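Local coordinates for protein acyl-CoA dehydrogenase (Bacillus anthracis, PDB 3OWA) that probably catalyses the FAD-dependent alpha,beta-dehydrogenation of acyl-CoA thioesters, working as a dimer whose flavin sites draw on both subunits, at residues Y326-L331 with S362-F367; F367-L372 with G409-N414; I417-F422 with E491-I496. All blocks are in the same frame, centred on the assembly; numbering follows the deposited sequence.

Contact 1 (Y326-L331 with S362-F367); sequences YRTVGL and SLNKVF
Thr328 and Asn364 approach each other from opposite directions and bridge the gap between their helices by themselves. At this point, where the two backbones come nearest, their CA atoms are still 8.0 Å apart, so two short polar side chains are enough to fill the space. On the threonine, OG1 stands anti to the carbonyl carbon and beside the backbone N (chi1 -61°), which turns the hydroxyl back toward Ser324 O of the preceding turn. The asparagine follows the same rule: CG lies anti to its own carbonyl carbon, chi1 -76°, which sends the flat amide straight out from the helix to the branched end of Thr328. Its CG comes to 3.5 Å from Thr328 OG1, so the amide meets the hydroxyl with its outer end and has the methyl branch as a further neighbour. As modelled, ND2 of Asn364 is 2.8 Å from OG1 of Thr328, but the amide is probably turned over, and the roles of its two ends should not be read from this model. The threonine hydroxyl has other partners in any case, hydrogen-bonding to Ser324 O on its own helix and to Tyr504 OH on helix 490-520. That tyrosine also packs on Asn364, so a small buried polar cluster joins three helices.

The touching segments belong to helices 305-336 and 358-383, which run roughly antiparallel here within the helical C-terminal domain of the acyl-CoA dehydrogenase fold. Helix 490-520 touches both, taking a salt bridge from Arg327 to Glu507. Helix 95-105 packs against Tyr326 and Val329, and helix 257-293 also meets both segments.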
loop_
_atom_site.group_PDB
_atom_site.type_symbol
_atom_site.label_atom_id
_atom_site.label_comp_id
_atom_site.label_asym_id
_atom_site.label_seq_id
_atom_site.Cartn_x
_atom_site.Cartn_y
_atom_site.Cartn_z
ATOM N N TYR A 326 9.390 -5.941 -21.032
ATOM C CA TYR A 326 10.081 -6.685 -22.088
ATOM C C TYR A 326 10.160 -5.917 -23.404
ATOM O O TYR A 326 11.072 -6.131 -24.179
ATOM C CB TYR A 326 9.507 -8.094 -22.287
ATOM C CG TYR A 326 10.057 -9.038 -21.247
ATOM C CD1 TYR A 326 9.311 -9.379 -20.107
ATOM C CD2 TYR A 326 11.354 -9.533 -21.366
ATOM C CE1 TYR A 326 9.863 -10.231 -19.122
ATOM C CE2 TYR A 326 11.906 -10.377 -20.415
ATOM C CZ TYR A 326 11.157 -10.711 -19.292
ATOM O OH TYR A 326 11.716 -11.540 -18.361
ATOM N N ARG A 327 9.224 -5.001 -23.606
ATOM C CA ARG A 327 9.310 -4.036 -24.678
ATOM C C ARG A 327 10.603 -3.249 -24.526
ATOM O O ARG A 327 11.343 -3.108 -25.478
ATOM C CB ARG A 327 8.112 -3.087 -24.653
ATOM C CG ARG A 327 8.189 -1.948 -25.672
ATOM C CD ARG A 327 6.891 -1.189 -25.739
ATOM N NE ARG A 327 6.894 -0.130 -26.745
ATOM C CZ ARG A 327 5.893 0.726 -26.943
ATOM N NH1 ARG A 327 4.780 0.670 -26.204
ATOM N NH2 ARG A 327 6.013 1.649 -27.885
ATOM N N THR A 328 10.864 -2.716 -23.331
ATOM C CA THR A 328 12.077 -1.956 -23.106
ATOM C C THR A 328 13.336 -2.815 -23.317
ATOM O O THR A 328 14.313 -2.356 -23.942
ATOM C CB THR A 328 12.067 -1.340 -21.681
ATOM O OG1 THR A 328 10.951 -0.461 -21.562
ATOM C CG2 THR A 328 13.328 -0.550 -21.410
ATOM N N VAL A 329 13.322 -4.038 -22.775
ATOM C CA VAL A 329 14.438 -4.971 -22.941
ATOM C C VAL A 329 14.668 -5.199 -24.443
ATOM O O VAL A 329 15.806 -5.125 -24.926
ATOM C CB VAL A 329 14.202 -6.311 -22.190
ATOM C CG1 VAL A 329 15.385 -7.233 -22.382
ATOM C CG2 VAL A 329 13.974 -6.062 -20.654
ATOM N N GLY A 330 13.571 -5.418 -25.177
ATOM C CA GLY A 330 13.611 -5.505 -26.635
ATOM C C GLY A 330 14.209 -4.308 -27.359
ATOM O O GLY A 330 14.919 -4.494 -28.348
ATOM N N LEU A 331 13.935 -3.086 -26.888
ATOM C CA LEU A 331 14.521 -1.883 -27.513
ATOM C C LEU A 331 16.043 -1.863 -27.347
ATOM O O LEU A 331 16.788 -1.538 -28.289
ATOM C CB LEU A 331 13.914 -0.587 -26.961
ATOM C CG LEU A 331 12.468 -0.275 -27.340
ATOM C CD1 LEU A 331 11.873 0.781 -26.429
ATOM C CD2 LEU A 331 12.318 0.101 -28.848
ATOM N N SER A 362 12.896 4.317 -16.571
ATOM C CA SER A 362 12.296 4.964 -15.399
ATOM C C SER A 362 10.818 4.611 -15.285
ATOM O O SER A 362 10.332 4.303 -14.191
ATOM C CB SER A 362 12.470 6.484 -15.466
ATOM O OG SER A 362 13.680 6.870 -14.835
ATOM N N LEU A 363 10.104 4.626 -16.408
ATOM C CA LEU A 363 8.704 4.182 -16.400
ATOM C C LEU A 363 8.530 2.753 -15.893
ATOM O O LEU A 363 7.606 2.494 -15.139
ATOM C CB LEU A 363 8.023 4.315 -17.778
ATOM C CG LEU A 363 8.057 5.691 -18.468
ATOM C CD1 LEU A 363 7.434 5.582 -19.863
ATOM C CD2 LEU A 363 7.403 6.797 -17.614
ATOM N N ASN A 364 9.365 1.837 -16.362
ATOM C CA ASN A 364 9.294 0.426 -15.962
ATOM C C ASN A 364 9.534 0.295 -14.481
ATOM O O ASN A 364 8.840 -0.451 -13.783
ATOM C CB ASN A 364 10.373 -0.390 -16.670
ATOM C CG ASN A 364 10.059 -0.687 -18.137
ATOM O OD1 ASN A 364 8.927 -0.534 -18.630
ATOM N ND2 ASN A 364 11.077 -1.132 -18.833
ATOM N N LYS A 365 10.513 1.033 -13.982
ATOM C CA LYS A 365 10.836 0.944 -12.589
ATOM C C LYS A 365 9.669 1.386 -11.696
ATOM O O LYS A 365 9.321 0.685 -10.735
ATOM C CB LYS A 365 12.111 1.729 -12.278
ATOM C CG LYS A 365 12.665 1.478 -10.878
ATOM C CD LYS A 365 12.163 2.477 -9.870
ATOM C CE LYS A 365 12.529 2.045 -8.490
ATOM N NZ LYS A 365 12.189 3.055 -7.430
ATOM N N VAL A 366 9.077 2.548 -12.005
ATOM C CA VAL A 366 7.983 3.057 -11.217
ATOM C C VAL A 366 6.756 2.190 -11.422
ATOM O O VAL A 366 6.065 1.811 -10.461
ATOM C CB VAL A 366 7.609 4.533 -11.593
ATOM C CG1 VAL A 366 6.339 4.961 -10.807
ATOM C CG2 VAL A 366 8.770 5.471 -11.323
ATOM N N PHE A 367 6.473 1.846 -12.673
ATOM C CA PHE A 367 5.238 1.104 -12.937
ATOM C C PHE A 367 5.327 -0.295 -12.341
ATOM O O PHE A 367 4.393 -0.745 -11.699
ATOM C CB PHE A 367 4.973 1.020 -14.432
ATOM C CG PHE A 367 3.629 0.461 -14.782
ATOM C CD1 PHE A 367 2.517 1.282 -14.817
ATOM C CD2 PHE A 367 3.488 -0.875 -15.145
ATOM C CE1 PHE A 367 1.265 0.773 -15.158
ATOM C CE2 PHE A 367 2.245 -1.400 -15.474
ATOM C CZ PHE A 367 1.128 -0.581 -15.492
#

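Contact 2 (F367-L372 with G409-N414); sequences FGSEVL and GTNEIN. With FAD (flavin-adenine dinucleotide), chain E.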
loop_
_atom_site.group_PDB
_atom_site.type_symbol
_atom_site.label_atom_id
_atom_site.label_comp_id
_atom_site.label_asym_id
_atom_site.label_seq_id
_atom_site.Cartn_x
_atom_site.Cartn_y
_atom_site.Cartn_z
ATOM N N PHE A 367 6.473 1.846 -12.673
ATOM C CA PHE A 367 5.238 1.104 -12.937
ATOM C C PHE A 367 5.327 -0.295 -12.341
ATOM O O PHE A 367 4.393 -0.745 -11.699
ATOM C CB PHE A 367 4.973 1.020 -14.432
ATOM C CG PHE A 367 3.629 0.461 -14.782
ATOM C CD1 PHE A 367 2.517 1.282 -14.817
ATOM C CD2 PHE A 367 3.488 -0.875 -15.145
ATOM C CE1 PHE A 367 1.265 0.773 -15.158
ATOM C CE2 PHE A 367 2.245 -1.400 -15.474
ATOM C CZ PHE A 367 1.128 -0.581 -15.492
ATOM N N GLY A 368 6.457 -0.966 -12.538
ATOM C CA GLY A 368 6.649 -2.320 -11.982
ATOM C C GLY A 368 6.602 -2.348 -10.462
ATOM O O GLY A 368 5.956 -3.204 -9.854
ATOM N N SER A 369 7.298 -1.417 -9.822
ATOM C CA SER A 369 7.311 -1.440 -8.362
ATOM C C SER A 369 5.905 -1.167 -7.785
ATOM O O SER A 369 5.527 -1.744 -6.765
ATOM C CB SER A 369 8.347 -0.441 -7.846
ATOM O OG SER A 369 8.033 0.915 -8.249
ATOM N N GLU A 370 5.125 -0.298 -8.431
ATOM C CA GLU A 370 3.741 -0.009 -7.981
ATOM C C GLU A 370 2.742 -1.112 -8.276
ATOM O O GLU A 370 1.834 -1.367 -7.488
ATOM C CB GLU A 370 3.225 1.338 -8.553
ATOM C CG GLU A 370 4.067 2.447 -7.982
ATOM C CD GLU A 370 3.476 3.839 -8.202
ATOM O OE1 GLU A 370 2.716 4.038 -9.179
ATOM O OE2 GLU A 370 3.798 4.750 -7.401
ATOM N N VAL A 371 2.886 -1.775 -9.398
ATOM C CA VAL A 371 2.060 -2.938 -9.652
ATOM C C VAL A 371 2.365 -4.049 -8.636
ATOM O O VAL A 371 1.455 -4.696 -8.128
ATOM C CB VAL A 371 2.340 -3.472 -11.129
ATOM C CG1 VAL A 371 1.835 -4.886 -11.283
ATOM C CG2 VAL A 371 1.639 -2.557 -12.158
ATOM N N LEU A 372 3.647 -4.262 -8.305
ATOM C CA LEU A 372 3.993 -5.302 -7.337
ATOM C C LEU A 372 3.442 -4.875 -5.969
ATOM O O LEU A 372 2.859 -5.698 -5.244
ATOM C CB LEU A 372 5.507 -5.483 -7.218
ATOM C CG LEU A 372 5.967 -6.460 -6.119
ATOM C CD1 LEU A 372 5.359 -7.822 -6.303
ATOM C CD2 LEU A 372 7.507 -6.488 -5.957
ATOM N N GLY A 409 16.573 5.153 -7.335
ATOM C CA GLY A 409 15.866 6.446 -7.488
ATOM C C GLY A 409 14.474 6.235 -6.896
ATOM O O GLY A 409 13.778 5.276 -7.265
ATOM N N THR A 410 14.066 7.080 -5.941
ATOM C CA THR A 410 12.721 6.929 -5.366
ATOM C C THR A 410 11.748 7.114 -6.520
ATOM O O THR A 410 12.085 7.783 -7.503
ATOM C CB THR A 410 12.443 7.979 -4.337
ATOM O OG1 THR A 410 12.539 9.260 -4.971
ATOM C CG2 THR A 410 13.519 7.926 -3.206
ATOM N N ASN A 411 10.541 6.557 -6.429
ATOM C CA ASN A 411 9.601 6.789 -7.495
ATOM C C ASN A 411 9.293 8.281 -7.724
ATOM O O ASN A 411 8.940 8.686 -8.843
ATOM C CB ASN A 411 8.330 5.991 -7.269
ATOM C CG ASN A 411 8.557 4.512 -7.502
ATOM O OD1 ASN A 411 9.656 4.112 -7.903
ATOM N ND2 ASN A 411 7.538 3.701 -7.286
ATOM N N GLU A 412 9.447 9.108 -6.694
ATOM C CA GLU A 412 9.241 10.560 -6.906
ATOM C C GLU A 412 10.300 11.094 -7.884
ATOM O O GLU A 412 9.992 11.859 -8.806
ATOM C CB GLU A 412 9.369 11.349 -5.585
ATOM C CG GLU A 412 8.217 11.074 -4.577
ATOM C CD GLU A 412 8.232 9.638 -4.028
ATOM O OE1 GLU A 412 7.154 8.984 -4.010
ATOM O OE2 GLU A 412 9.332 9.168 -3.623
ATOM N N ILE A 413 11.562 10.744 -7.634
ATOM C CA ILE A 413 12.636 11.275 -8.450
ATOM C C ILE A 413 12.495 10.743 -9.886
ATOM O O ILE A 413 12.621 11.501 -10.860
ATOM C CB ILE A 413 14.035 10.933 -7.838
ATOM C CG1 ILE A 413 14.303 11.790 -6.586
ATOM C CG2 ILE A 413 15.143 11.062 -8.898
ATOM C CD1 ILE A 413 14.501 13.280 -6.855
ATOM N N ASN A 414 12.236 9.438 -10.000
ATOM C CA ASN A 414 11.977 8.806 -11.295
ATOM C C ASN A 414 10.836 9.453 -12.068
ATOM O O ASN A 414 10.917 9.548 -13.288
ATOM C CB ASN A 414 11.669 7.336 -11.118
ATOM C CG ASN A 414 12.913 6.479 -11.092
ATOM O OD1 ASN A 414 13.395 6.094 -10.042
ATOM N ND2 ASN A 414 13.434 6.173 -12.269
HETATM P PA FAD E . 16.183 10.808 0.501
HETATM O O1A FAD E . 16.563 11.489 1.791
HETATM O O2A FAD E . 17.037 11.108 -0.677
HETATM O O5B FAD E . 14.668 11.081 0.147
HETATM C C5B FAD E . 13.656 11.218 1.113
HETATM C C4B FAD E . 12.339 11.618 0.463
HETATM O O4B FAD E . 12.454 12.900 -0.173
HETATM C C3B FAD E . 11.930 10.609 -0.605
HETATM O O3B FAD E . 10.512 10.475 -0.683
HETATM C C2B FAD E . 12.386 11.305 -1.863
HETATM O O2B FAD E . 11.666 10.903 -2.987
HETATM C C1B FAD E . 12.106 12.749 -1.532
HETATM N N9A FAD E . 12.922 13.641 -2.361
HETATM C C8A FAD E . 14.290 13.699 -2.433
HETATM N N7A FAD E . 14.652 14.654 -3.309
HETATM C C5A FAD E . 13.534 15.232 -3.783
HETATM C C6A FAD E . 13.313 16.286 -4.705
HETATM N N6A FAD E . 14.330 16.986 -5.223
HETATM N N1A FAD E . 12.017 16.636 -4.989
HETATM C C2A FAD E . 10.951 15.986 -4.385
HETATM N N3A FAD E . 11.167 14.975 -3.453
HETATM C C4A FAD E . 12.435 14.595 -3.174
HETATM N N1 FAD E . 22.789 2.586 -2.462
HETATM C C2 FAD E . 23.916 2.158 -3.129
HETATM O O2 FAD E . 24.600 2.950 -3.739
HETATM N N3 FAD E . 24.307 0.834 -3.133
HETATM C C4 FAD E . 23.602 -0.107 -2.452
HETATM O O4 FAD E . 23.993 -1.284 -2.506
HETATM C C4X FAD E . 22.450 0.306 -1.775
HETATM N N5 FAD E . 21.733 -0.623 -1.047
HETATM C C5X FAD E . 20.624 -0.226 -0.315
HETATM C C6 FAD E . 19.924 -1.195 0.412
HETATM C C7 FAD E . 18.828 -0.807 1.175
HETATM C C7M FAD E . 18.078 -1.849 1.978
HETATM C C8 FAD E . 18.457 0.556 1.184
HETATM C C8M FAD E . 17.289 1.082 1.953
HETATM C C9 FAD E . 19.130 1.502 0.417
HETATM C C9A FAD E . 20.220 1.131 -0.332
HETATM N N10 FAD E . 20.894 2.068 -1.099
HETATM C C10 FAD E . 22.038 1.664 -1.776
HETATM C "C1'" FAD E . 20.523 3.544 -1.056
HETATM C "C2'" FAD E . 19.139 3.863 -1.632
HETATM O "O2'" FAD E . 18.892 3.446 -2.955
HETATM C "C3'" FAD E . 18.577 5.346 -1.103
HETATM O "O3'" FAD E . 17.770 4.982 -0.039
HETATM C "C4'" FAD E . 17.911 6.057 -1.996
HETATM O "O4'" FAD E . 18.798 6.239 -3.098
HETATM C "C5'" FAD E . 17.174 7.330 -1.581
HETATM O "O5'" FAD E . 17.956 7.978 -0.612
HETATM P P FAD E . 17.459 8.306 0.853
HETATM O O1P FAD E . 17.023 6.987 1.450
HETATM O O2P FAD E . 18.556 9.003 1.606
HETATM O O3P FAD E . 16.143 9.194 0.713
HETATM O O HOH W 1 5.522 4.700 -5.487
#
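Asn411 brings the ND2 end of its amide over the CG methylene of Glu370, 3.8 Å from that carbon, and onto the hydroxyl of Ser369. Asn411 ND2 donates to Ser369 OG at 3.0 Å, an almost straight bond (164°) that lies close to the amide plane. The carboxylate of Glu370 slides past in the opposite direction, its plane turned 70° from the amide, and a water closes the gap: it gives a hydrogen to Glu370 OE2 at 2.6 Å and accepts from Asn411 ND2 at 2.9 Å. Ser369 OG sits between its backbone N and carbonyl carbon (chi1 61°), which turns it back to the carbonyls of Lys365 and Val366, either of which can take its single hydrogen. Lys365 NZ holds Asn411 OD1, and Arg415 forms a salt bridge with Glu370 OE1.

Next to this junction, Thr410 caps the helix, its OG1 accepting from Ile413 N while donating to FAD O2B at 2.7 Å. The ribose hydroxyl O2B in turn donates to Glu412 OE2 at 3.0 Å, a carboxylate also held by Gln381 and Lys310 of the second subunit. With Ser369 OG and the water at ND2 and Lys365 NZ at OD1, the Asn411 amide is fixed in its rotation, and this polar network probably steadies the helix start where the adenosine ribose of FAD binds.

Contact 3 (I417-F422 with E491-I496); sequences IVPGTF and EILVNI
Pro419 presses its ring onto the turn of helix 490-520 that carries Leu493 and Ile496. At the base of the ring, Pro419 CB meets the CD2 methyl of Leu493 at 3.9 Å. One atom further, Pro419 CG makes the deepest approach, 3.4 Å from the backbone O of Leu493, and is also 3.9 Å from the CG2 branch of Ile496. The return atom, Pro419 CD, is 4.0 Å from that same Leu493 O. The ring therefore rests across backbone and side chains alike, and the CA atoms of Pro419 and Leu493 are just 6.4 Å apart. Ile496 can offer CG2 because this branch stands anti to its backbone N, with CG1 beside the N (chi1 -69°).

The proline nitrogen makes no bond to the preceding turn, and helix 411-427 is kinked here. Just before it, Ile417 O accepts from Thr421 N and also, at 2.7 Å, from Thr421 OG1, which comes from above the carbonyl plane. The ring lies between Leu493 and Ile496, three residues apart, over the carbonyl of the former: a close packing of proline on a helix backbone, flanked by two aliphatic side chains, within the largely helical C-terminal part of the acyl-CoA dehydrogenase fold.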
loop_
_atom_site.group_PDB
_atom_site.type_symbol
_atom_site.label_atom_id
_atom_site.label_comp_id
_atom_site.label_asym_id
_atom_site.label_seq_id
_atom_site.Cartn_x
_atom_site.Cartn_y
_atom_site.Cartn_z
ATOM N N ILE A 417 11.910 13.263 -13.317
ATOM C CA ILE A 417 12.854 13.391 -14.411
ATOM C C ILE A 417 12.251 13.088 -15.779
ATOM O O ILE A 417 12.816 13.517 -16.796
ATOM C CB ILE A 417 14.131 12.542 -14.196
ATOM C CG1 ILE A 417 13.806 11.039 -14.175
ATOM C CG2 ILE A 417 14.859 13.002 -12.925
ATOM C CD1 ILE A 417 14.993 10.190 -13.734
ATOM N N VAL A 418 11.128 12.373 -15.817
ATOM C CA VAL A 418 10.505 12.039 -17.086
ATOM C C VAL A 418 10.137 13.255 -18.006
ATOM O O VAL A 418 10.554 13.299 -19.184
ATOM C CB VAL A 418 9.326 11.017 -16.923
ATOM C CG1 VAL A 418 8.451 10.975 -18.196
ATOM C CG2 VAL A 418 9.871 9.623 -16.616
ATOM N N PRO A 419 9.362 14.236 -17.501
ATOM C CA PRO A 419 9.041 15.344 -18.426
ATOM C C PRO A 419 10.253 16.109 -18.937
ATOM O O PRO A 419 10.284 16.455 -20.113
ATOM C CB PRO A 419 8.169 16.267 -17.584
ATOM C CG PRO A 419 7.597 15.359 -16.505
ATOM C CD PRO A 419 8.704 14.412 -16.193
ATOM N N GLY A 420 11.235 16.361 -18.078
ATOM C CA GLY A 420 12.457 17.093 -18.464
ATOM C C GLY A 420 13.301 16.360 -19.483
ATOM O O GLY A 420 13.862 16.978 -20.388
ATOM N N THR A 421 13.391 15.041 -19.337
ATOM C CA THR A 421 14.018 14.183 -20.335
ATOM C C THR A 421 13.357 14.316 -21.716
ATOM O O THR A 421 14.064 14.432 -22.731
ATOM C CB THR A 421 14.030 12.734 -19.863
ATOM O OG1 THR A 421 14.666 12.699 -18.589
ATOM C CG2 THR A 421 14.820 11.860 -20.798
ATOM N N PHE A 422 12.024 14.322 -21.762
ATOM C CA PHE A 422 11.312 14.611 -23.014
ATOM C C PHE A 422 11.698 15.969 -23.594
ATOM O O PHE A 422 12.015 16.073 -24.783
ATOM C CB PHE A 422 9.789 14.507 -22.857
ATOM C CG PHE A 422 9.264 13.122 -23.040
ATOM C CD1 PHE A 422 9.284 12.525 -24.298
ATOM C CD2 PHE A 422 8.751 12.406 -21.959
ATOM C CE1 PHE A 422 8.804 11.232 -24.493
ATOM C CE2 PHE A 422 8.264 11.109 -22.128
ATOM C CZ PHE A 422 8.286 10.512 -23.408
ATOM N N GLU A 491 4.154 18.943 -8.623
ATOM C CA GLU A 491 2.851 18.242 -8.705
ATOM C C GLU A 491 2.417 18.029 -10.146
ATOM O O GLU A 491 1.939 16.950 -10.491
ATOM C CB GLU A 491 1.724 18.994 -7.980
ATOM C CG GLU A 491 1.983 19.242 -6.509
ATOM C CD GLU A 491 2.630 20.587 -6.228
ATOM O OE1 GLU A 491 3.393 21.104 -7.085
ATOM O OE2 GLU A 491 2.377 21.133 -5.132
ATOM N N ILE A 492 2.587 19.070 -10.971
ATOM C CA ILE A 492 2.308 19.021 -12.400
ATOM C C ILE A 492 3.221 18.038 -13.132
ATOM O O ILE A 492 2.746 17.262 -13.965
ATOM C CB ILE A 492 2.392 20.464 -13.049
ATOM C CG1 ILE A 492 1.144 21.272 -12.718
ATOM C CG2 ILE A 492 2.609 20.406 -14.559
ATOM C CD1 ILE A 492 1.291 22.760 -13.112
ATOM N N LEU A 493 4.525 18.098 -12.841
ATOM C CA LEU A 493 5.511 17.196 -13.466
ATOM C C LEU A 493 5.136 15.733 -13.241
ATOM O O LEU A 493 5.258 14.904 -14.138
ATOM C CB LEU A 493 6.944 17.464 -12.948
ATOM C CG LEU A 493 7.567 18.825 -13.281
ATOM C CD1 LEU A 493 8.868 19.027 -12.509
ATOM C CD2 LEU A 493 7.805 18.952 -14.782
ATOM N N VAL A 494 4.678 15.432 -12.034
ATOM C CA VAL A 494 4.314 14.070 -11.667
ATOM C C VAL A 494 3.030 13.623 -12.404
ATOM O O VAL A 494 2.919 12.465 -12.813
ATOM C CB VAL A 494 4.182 13.951 -10.146
ATOM C CG1 VAL A 494 3.399 12.696 -9.757
ATOM C CG2 VAL A 494 5.570 13.911 -9.535
ATOM N N ASN A 495 2.081 14.547 -12.603
ATOM C CA ASN A 495 0.889 14.250 -13.435
ATOM C C ASN A 495 1.248 13.872 -14.865
ATOM O O ASN A 495 0.690 12.924 -15.433
ATOM C CB ASN A 495 -0.117 15.426 -13.451
ATOM C CG ASN A 495 -0.837 15.600 -12.129
ATOM O OD1 ASN A 495 -0.938 14.662 -11.335
ATOM N ND2 ASN A 495 -1.330 16.807 -11.880
ATOM N N ILE A 496 2.195 14.613 -15.436
ATOM C CA ILE A 496 2.637 14.383 -16.791
ATOM C C ILE A 496 3.351 13.035 -16.837
ATOM O O ILE A 496 3.077 12.221 -17.709
ATOM C CB ILE A 496 3.563 15.537 -17.277
ATOM C CG1 ILE A 496 2.743 16.830 -17.443
ATOM C CG2 ILE A 496 4.265 15.164 -18.569
ATOM C CD1 ILE A 496 3.574 18.059 -17.477
#

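In the fold
All three contacts are buried, but contacts 1 and 2 lie near the middle of the chain, while contact 3 is about 18 Å from the chain centre. Helix 358-383 serves contacts 1 and 2, which share Phe367; helix 411-427 serves contacts 2 and 3. Lys365 ties the first two together, its NZ reaching Gly409 O, and Leu363 packs on Val418 between contacts 1 and 3. The chemistry changes with place: a single polar pair spans two well-separated helices in contact 1, charges, water and cofactor meet in contact 2, and a proline ring packs closely on a helix in contact 3. The second subunit reaches contacts 2 and 3 but not contact 1.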